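Local coordinates for protein FACT-Spt16 (Cicer arietinum, PDB 5CE6) that probably binds histones H3-H4 through this N-terminal domain, as part of the histone chaperone complex FACT that acts on chromatin during transcription, at residues 404-409 with 431-436; 159-164 with 184-189. All blocks are in the same frame, centred on the assembly; numbering follows the deposited sequence.

Contact 1 (404-409 with 431-436). With ACT (acetate ion), chain C.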
loop_
_atom_site.group_PDB
_atom_site.type_symbol
_atom_site.label_atom_id
_atom_site.label_comp_id
_atom_site.label_asym_id
_atom_site.label_seq_id
_atom_site.Cartn_x
_atom_site.Cartn_y
_atom_site.Cartn_z
ATOM N N PHE A 404 8.590 4.206 0.599
ATOM C CA PHE A 404 8.628 2.770 0.880
ATOM C C PHE A 404 8.115 2.408 2.269
ATOM O O PHE A 404 8.378 3.118 3.244
ATOM C CB PHE A 404 10.065 2.218 0.743
ATOM C CG PHE A 404 10.578 2.199 -0.669
ATOM C CD1 PHE A 404 10.235 1.167 -1.531
ATOM C CD2 PHE A 404 11.395 3.227 -1.137
ATOM C CE1 PHE A 404 10.703 1.152 -2.842
ATOM C CE2 PHE A 404 11.867 3.215 -2.445
ATOM C CZ PHE A 404 11.522 2.177 -3.292
ATOM N N ASN A 405 7.375 1.299 2.331
ATOM C CA ASN A 405 7.112 0.585 3.575
ATOM C C ASN A 405 8.217 -0.449 3.666
ATOM O O ASN A 405 8.162 -1.470 2.987
ATOM C CB ASN A 405 5.719 -0.091 3.493
ATOM C CG ASN A 405 5.436 -1.037 4.664
ATOM O OD1 ASN A 405 6.035 -0.919 5.733
ATOM N ND2 ASN A 405 4.496 -1.965 4.463
ATOM N N VAL A 406 9.268 -0.133 4.429
ATOM C CA VAL A 406 10.387 -1.034 4.620
ATOM C C VAL A 406 10.039 -1.930 5.790
ATOM O O VAL A 406 10.102 -1.517 6.945
ATOM C CB VAL A 406 11.697 -0.275 4.899
ATOM C CG1 VAL A 406 12.852 -1.249 5.109
ATOM C CG2 VAL A 406 12.006 0.677 3.743
ATOM N N SER A 407 9.673 -3.165 5.464
ATOM C CA SER A 407 9.076 -4.081 6.423
ATOM C C SER A 407 9.836 -5.387 6.278
ATOM O O SER A 407 9.786 -6.039 5.235
ATOM C CB SER A 407 7.578 -4.255 6.109
ATOM O OG SER A 407 6.940 -5.199 6.979
ATOM N N LEU A 408 10.585 -5.731 7.320
ATOM C CA LEU A 408 11.510 -6.846 7.259
ATOM C C LEU A 408 11.342 -7.712 8.505
ATOM O O LEU A 408 11.183 -7.194 9.622
ATOM C CB LEU A 408 12.944 -6.300 7.183
ATOM C CG LEU A 408 14.044 -7.343 6.984
ATOM C CD1 LEU A 408 13.975 -7.929 5.585
ATOM C CD2 LEU A 408 15.421 -6.730 7.251
ATOM N N GLY A 409 11.346 -9.029 8.320
ATOM C CA GLY A 409 11.141 -9.913 9.447
ATOM C C GLY A 409 11.949 -11.187 9.444
ATOM O O GLY A 409 12.641 -11.519 8.477
ATOM N N ASP A 431 8.982 0.416 8.860
ATOM C CA ASP A 431 8.864 1.871 8.879
ATOM C C ASP A 431 8.469 2.409 7.520
ATOM O O ASP A 431 8.648 1.735 6.505
ATOM C CB ASP A 431 10.192 2.512 9.277
ATOM C CG ASP A 431 10.482 2.385 10.750
ATOM O OD1 ASP A 431 9.953 3.201 11.533
ATOM O OD2 ASP A 431 11.226 1.470 11.124
ATOM N N THR A 432 7.974 3.650 7.500
ATOM C CA THR A 432 7.670 4.336 6.233
ATOM C C THR A 432 8.781 5.332 5.961
ATOM O O THR A 432 9.139 6.127 6.831
ATOM C CB THR A 432 6.326 5.055 6.280
ATOM O OG1 THR A 432 5.317 4.098 6.600
ATOM C CG2 THR A 432 5.997 5.672 4.927
ATOM N N ILE A 433 9.370 5.260 4.773
ATOM C CA ILE A 433 10.487 6.165 4.474
ATOM C C ILE A 433 10.232 6.936 3.184
ATOM O O ILE A 433 9.576 6.426 2.271
ATOM C CB ILE A 433 11.834 5.430 4.405
ATOM C CG1 ILE A 433 11.949 4.619 3.122
ATOM C CG2 ILE A 433 12.060 4.541 5.648
ATOM C CD1 ILE A 433 13.344 4.057 2.925
ATOM N N ILE A 434 10.744 8.164 3.122
ATOM C CA ILE A 434 10.559 9.010 1.945
ATOM C C ILE A 434 11.919 9.219 1.312
ATOM O O ILE A 434 12.868 9.575 1.997
ATOM C CB ILE A 434 10.002 10.396 2.321
ATOM C CG1 ILE A 434 8.776 10.256 3.222
ATOM C CG2 ILE A 434 9.684 11.211 1.057
ATOM C CD1 ILE A 434 7.536 9.921 2.498
ATOM N N ILE A 435 12.030 8.977 0.009
ATOM C CA ILE A 435 13.316 9.159 -0.658
ATOM C C ILE A 435 13.397 10.574 -1.182
ATOM O O ILE A 435 12.719 10.922 -2.139
ATOM C CB ILE A 435 13.521 8.214 -1.860
ATOM C CG1 ILE A 435 13.266 6.755 -1.456
ATOM C CG2 ILE A 435 14.934 8.411 -2.448
ATOM C CD1 ILE A 435 14.066 6.272 -0.241
ATOM N N ASN A 436 14.219 11.395 -0.548
ATOM C CA ASN A 436 14.483 12.714 -1.108
ATOM C C ASN A 436 15.824 12.685 -1.826
ATOM O O ASN A 436 16.580 11.721 -1.702
ATOM C CB ASN A 436 14.447 13.791 -0.022
ATOM C CG ASN A 436 13.099 13.863 0.682
ATOM O OD1 ASN A 436 12.066 14.031 0.048
ATOM N ND2 ASN A 436 13.112 13.714 2.004
HETATM C C ACT C . 7.121 -8.374 4.508
HETATM O O ACT C . 7.928 -7.691 3.824
HETATM O OXT ACT C . 6.958 -8.030 5.707
HETATM C CH3 ACT C . 6.364 -9.528 3.912
#

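Contact 2 (159-164 with 184-189)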
loop_
_atom_site.group_PDB
_atom_site.type_symbol
_atom_site.label_atom_id
_atom_site.label_comp_id
_atom_site.label_asym_id
_atom_site.label_seq_id
_atom_site.Cartn_x
_atom_site.Cartn_y
_atom_site.Cartn_z
ATOM N N HIS A 159 -5.277 -3.019 -19.885
ATOM C CA HIS A 159 -6.071 -3.094 -18.666
ATOM C C HIS A 159 -5.203 -3.612 -17.537
ATOM O O HIS A 159 -4.094 -4.086 -17.771
ATOM C CB HIS A 159 -7.305 -3.977 -18.855
ATOM C CG HIS A 159 -6.991 -5.406 -19.157
ATOM N ND1 HIS A 159 -7.726 -6.455 -18.640
ATOM C CD2 HIS A 159 -6.032 -5.971 -19.929
ATOM C CE1 HIS A 159 -7.228 -7.597 -19.074
ATOM N NE2 HIS A 159 -6.194 -7.332 -19.859
ATOM N N ILE A 160 -5.698 -3.498 -16.311
ATOM C CA ILE A 160 -4.976 -4.026 -15.165
ATOM C C ILE A 160 -5.396 -5.486 -15.060
ATOM O O ILE A 160 -6.370 -5.818 -14.388
ATOM C CB ILE A 160 -5.311 -3.235 -13.893
ATOM C CG1 ILE A 160 -5.017 -1.746 -14.131
ATOM C CG2 ILE A 160 -4.518 -3.757 -12.715
ATOM C CD1 ILE A 160 -5.609 -0.809 -13.095
ATOM N N ALA A 161 -4.674 -6.344 -15.774
ATOM C CA ALA A 161 -5.143 -7.705 -16.050
ATOM C C ALA A 161 -5.337 -8.557 -14.798
ATOM O O ALA A 161 -6.196 -9.440 -14.770
ATOM C CB ALA A 161 -4.205 -8.399 -17.031
ATOM N N ARG A 162 -4.544 -8.293 -13.767
ATOM C CA ARG A 162 -4.572 -9.114 -12.559
ATOM C C ARG A 162 -5.801 -8.858 -11.690
ATOM O O ARG A 162 -6.090 -9.626 -10.767
ATOM C CB ARG A 162 -3.293 -8.918 -11.740
ATOM N N GLU A 163 -6.535 -7.789 -11.982
ATOM C CA GLU A 163 -7.746 -7.494 -11.224
ATOM C C GLU A 163 -8.886 -8.424 -11.615
ATOM O O GLU A 163 -9.174 -8.610 -12.798
ATOM C CB GLU A 163 -8.168 -6.035 -11.408
ATOM C CG GLU A 163 -7.191 -5.077 -10.802
ATOM C CD GLU A 163 -7.710 -3.662 -10.691
ATOM O OE1 GLU A 163 -8.834 -3.374 -11.167
ATOM O OE2 GLU A 163 -6.977 -2.834 -10.114
ATOM N N GLU A 164 -9.526 -9.014 -10.611
ATOM C CA GLU A 164 -10.691 -9.852 -10.837
ATOM C C GLU A 164 -11.934 -8.978 -10.889
ATOM O O GLU A 164 -12.173 -8.186 -9.976
ATOM C CB GLU A 164 -10.832 -10.876 -9.709
ATOM C CG GLU A 164 -12.154 -11.628 -9.697
ATOM C CD GLU A 164 -12.074 -12.963 -10.414
ATOM O OE1 GLU A 164 -11.088 -13.180 -11.155
ATOM O OE2 GLU A 164 -12.990 -13.798 -10.230
ATOM N N LEU A 184 -5.450 -7.468 -25.885
ATOM C CA LEU A 184 -5.477 -6.957 -24.516
ATOM C C LEU A 184 -4.098 -7.049 -23.849
ATOM O O LEU A 184 -3.492 -8.120 -23.812
ATOM C CB LEU A 184 -6.520 -7.708 -23.680
ATOM C CG LEU A 184 -7.974 -7.727 -24.162
ATOM C CD1 LEU A 184 -8.868 -8.441 -23.163
ATOM C CD2 LEU A 184 -8.496 -6.324 -24.424
ATOM N N SER A 185 -3.612 -5.927 -23.317
ATOM C CA SER A 185 -2.298 -5.877 -22.666
ATOM C C SER A 185 -2.390 -5.474 -21.198
ATOM O O SER A 185 -3.131 -4.559 -20.843
ATOM C CB SER A 185 -1.383 -4.884 -23.388
ATOM O OG SER A 185 -1.103 -5.312 -24.705
ATOM N N ASP A 186 -1.625 -6.150 -20.346
ATOM C CA ASP A 186 -1.537 -5.764 -18.946
ATOM C C ASP A 186 -0.744 -4.466 -18.879
ATOM O O ASP A 186 0.338 -4.363 -19.460
ATOM C CB ASP A 186 -0.847 -6.862 -18.126
ATOM C CG ASP A 186 -0.836 -6.573 -16.631
ATOM O OD1 ASP A 186 -1.519 -5.630 -16.182
ATOM O OD2 ASP A 186 -0.148 -7.308 -15.893
ATOM N N VAL A 187 -1.291 -3.466 -18.196
ATOM C CA VAL A 187 -0.593 -2.195 -18.041
ATOM C C VAL A 187 -0.341 -1.846 -16.575
ATOM O O VAL A 187 -0.085 -0.692 -16.242
ATOM C CB VAL A 187 -1.327 -1.033 -18.751
ATOM C CG1 VAL A 187 -1.338 -1.259 -20.237
ATOM C CG2 VAL A 187 -2.747 -0.875 -18.227
ATOM N N ALA A 188 -0.403 -2.843 -15.697
ATOM C CA ALA A 188 -0.176 -2.589 -14.275
ATOM C C ALA A 188 1.181 -1.921 -14.028
ATOM O O ALA A 188 1.313 -1.054 -13.161
ATOM C CB ALA A 188 -0.307 -3.867 -13.469
ATOM N N ASN A 189 2.182 -2.317 -14.809
ATOM C CA ASN A 189 3.525 -1.777 -14.665
ATOM C C ASN A 189 3.594 -0.322 -15.097
ATOM O O ASN A 189 4.468 0.428 -14.656
ATOM C CB ASN A 189 4.535 -2.615 -15.451
ATOM C CG ASN A 189 4.704 -4.010 -14.880
ATOM O OD1 ASN A 189 4.412 -4.249 -13.712
ATOM N ND2 ASN A 189 5.179 -4.939 -15.704
HETATM O O HOH W 1 -2.097 -6.604 -13.583
#

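Contact 1 (404-409 with 431-436)
Phe-404 and Ile-433 face each other as a hydrogen-bonded antiparallel pair: Phe-404 N gives its proton to Ile-433 O at 2.9 Å, and Ile-433 N returns one to Phe-404 O at 2.8 Å. Two residues on, Val-406 and Asp-431 repeat the exchange. There Val-406 N meets Asp-431 O almost end-on, though its N-H is noticeably bent, while Asp-431 N comes to Val-406 O tilted 32° from the carbonyl plane. Between them Asn-405 and Thr-432 form a non-hydrogen-bonded pair, where the strands draw in and Thr-432 CA offers a CA-H...O contact to Phe-404 O at 3.3 Å. The side chains of Asn-405 and Thr-432 both turn their polar ends to Asn-312, OD1 of Asn-405 to its amide and OG1 of Thr-432 to its carbonyl. The buried carboxylate of Asp-431 is held by Arg-315 and Lys-449, with Thr-444 and Gln-336 adding hydrogen bonds, so its negative charge is probably well compensated. On that same face the apolar side chains interlock. Ile-433 has CG1 between its backbone N and carbonyl carbon (chi1 74°), which carries CD1 over to Val-406 CG2 at 3.7 Å and lays CG1 against Phe-404 CB. Farther along, Ile-435 CG1 meets the ring edge of Phe-404 in its plane, 3.9 Å from CE2. At the other end Ser-407 lies beside an acetate ion, probably from the crystallisation liquor. Within these segments the strand axes run at 140°; they are parts of the hairpin 403-414 and 424-435 in the M24 metallopeptidase-like part of the chain. Strands 376-378 and 440-442 flank the hairpin, and Val-339 and Ile-340 of helix 323-342 pack on Val-406.

Contact 2 (159-164 with 184-189)
His-159 pairs with Asp-186 in a parallel bridge, its backbone reaching to the residues before and after its partner. His-159 N donates to Ser-185 O at 2.8 Å, nearly in line with that carbonyl, and His-159 O receives Val-187 N at 2.9 Å, the donor lying 35° above the carbonyl plane. The imidazole is folded back over its own main chain, CG between the backbone N and carbonyl carbon (chi1 63°). This puts His-159 CD2 3.4 Å from Ser-185 O, which lies at the ring edge, and NE2 beside Leu-184 CB, the two side chains crossing at about a right angle. Ile-160, the centre of an inverse gamma turn, sets off away from segment 184-189, and its side chain packs on Lys-69 and Ser-70 of helix 69-78; its CG2 keeps a looser contact with Ala-188 CB. Ala-161 CA rests 3.7 Å above one face of the His-159 ring, shifted toward the rim. Here the side chain of Asp-186 takes over: CG anti to the backbone N (chi1 -175°) brings Asp-186 OD1 to 3.3 Å from Ala-161 N, while Ala-161 CB lies against Asp-186 CB. Ala-188 N reaches Asp-186 OD1 at 3.0 Å from the opposite face of the carboxylate plane. A water donates to OD1 as well and accepts from Arg-162 N, giving this oxygen three donors, which probably limits rotation of the carboxylate. Glu-163 N closes a type I turn onto Ile-160 O, and its carboxylate bonds Ser-70. The bond from Ala-188 N closes an Asx turn leading into helix 188-196, with Val-187 as N-cap. Helix 168-179 lies between the two parallel strands in sequence: a beta-alpha-beta crossover ending at an edge strand of the six-stranded sheet in the Spt16 N-terminal lobe.

In the fold
The two contacts belong to different parts of the chain, contact 2 to the N-terminal lobe and contact 1 to the M24 metallopeptidase-like region. Their centres lie 26 Å apart and their nearest atoms about 13 Å, so they do not touch and share no strand or helix. Contact 1 is wholly buried, and regular antiparallel pairing between the arms of one hairpin is reinforced by aliphatic and aromatic packing and a buried carboxylate whose charge is probably compensated by outside partners. Contact 2 is only partly buried: its segments hold only the last parallel bridge, and a carboxylate and a water carry the link on beyond the strand ends. Both nevertheless bury similar areas, 315 and 317 Å².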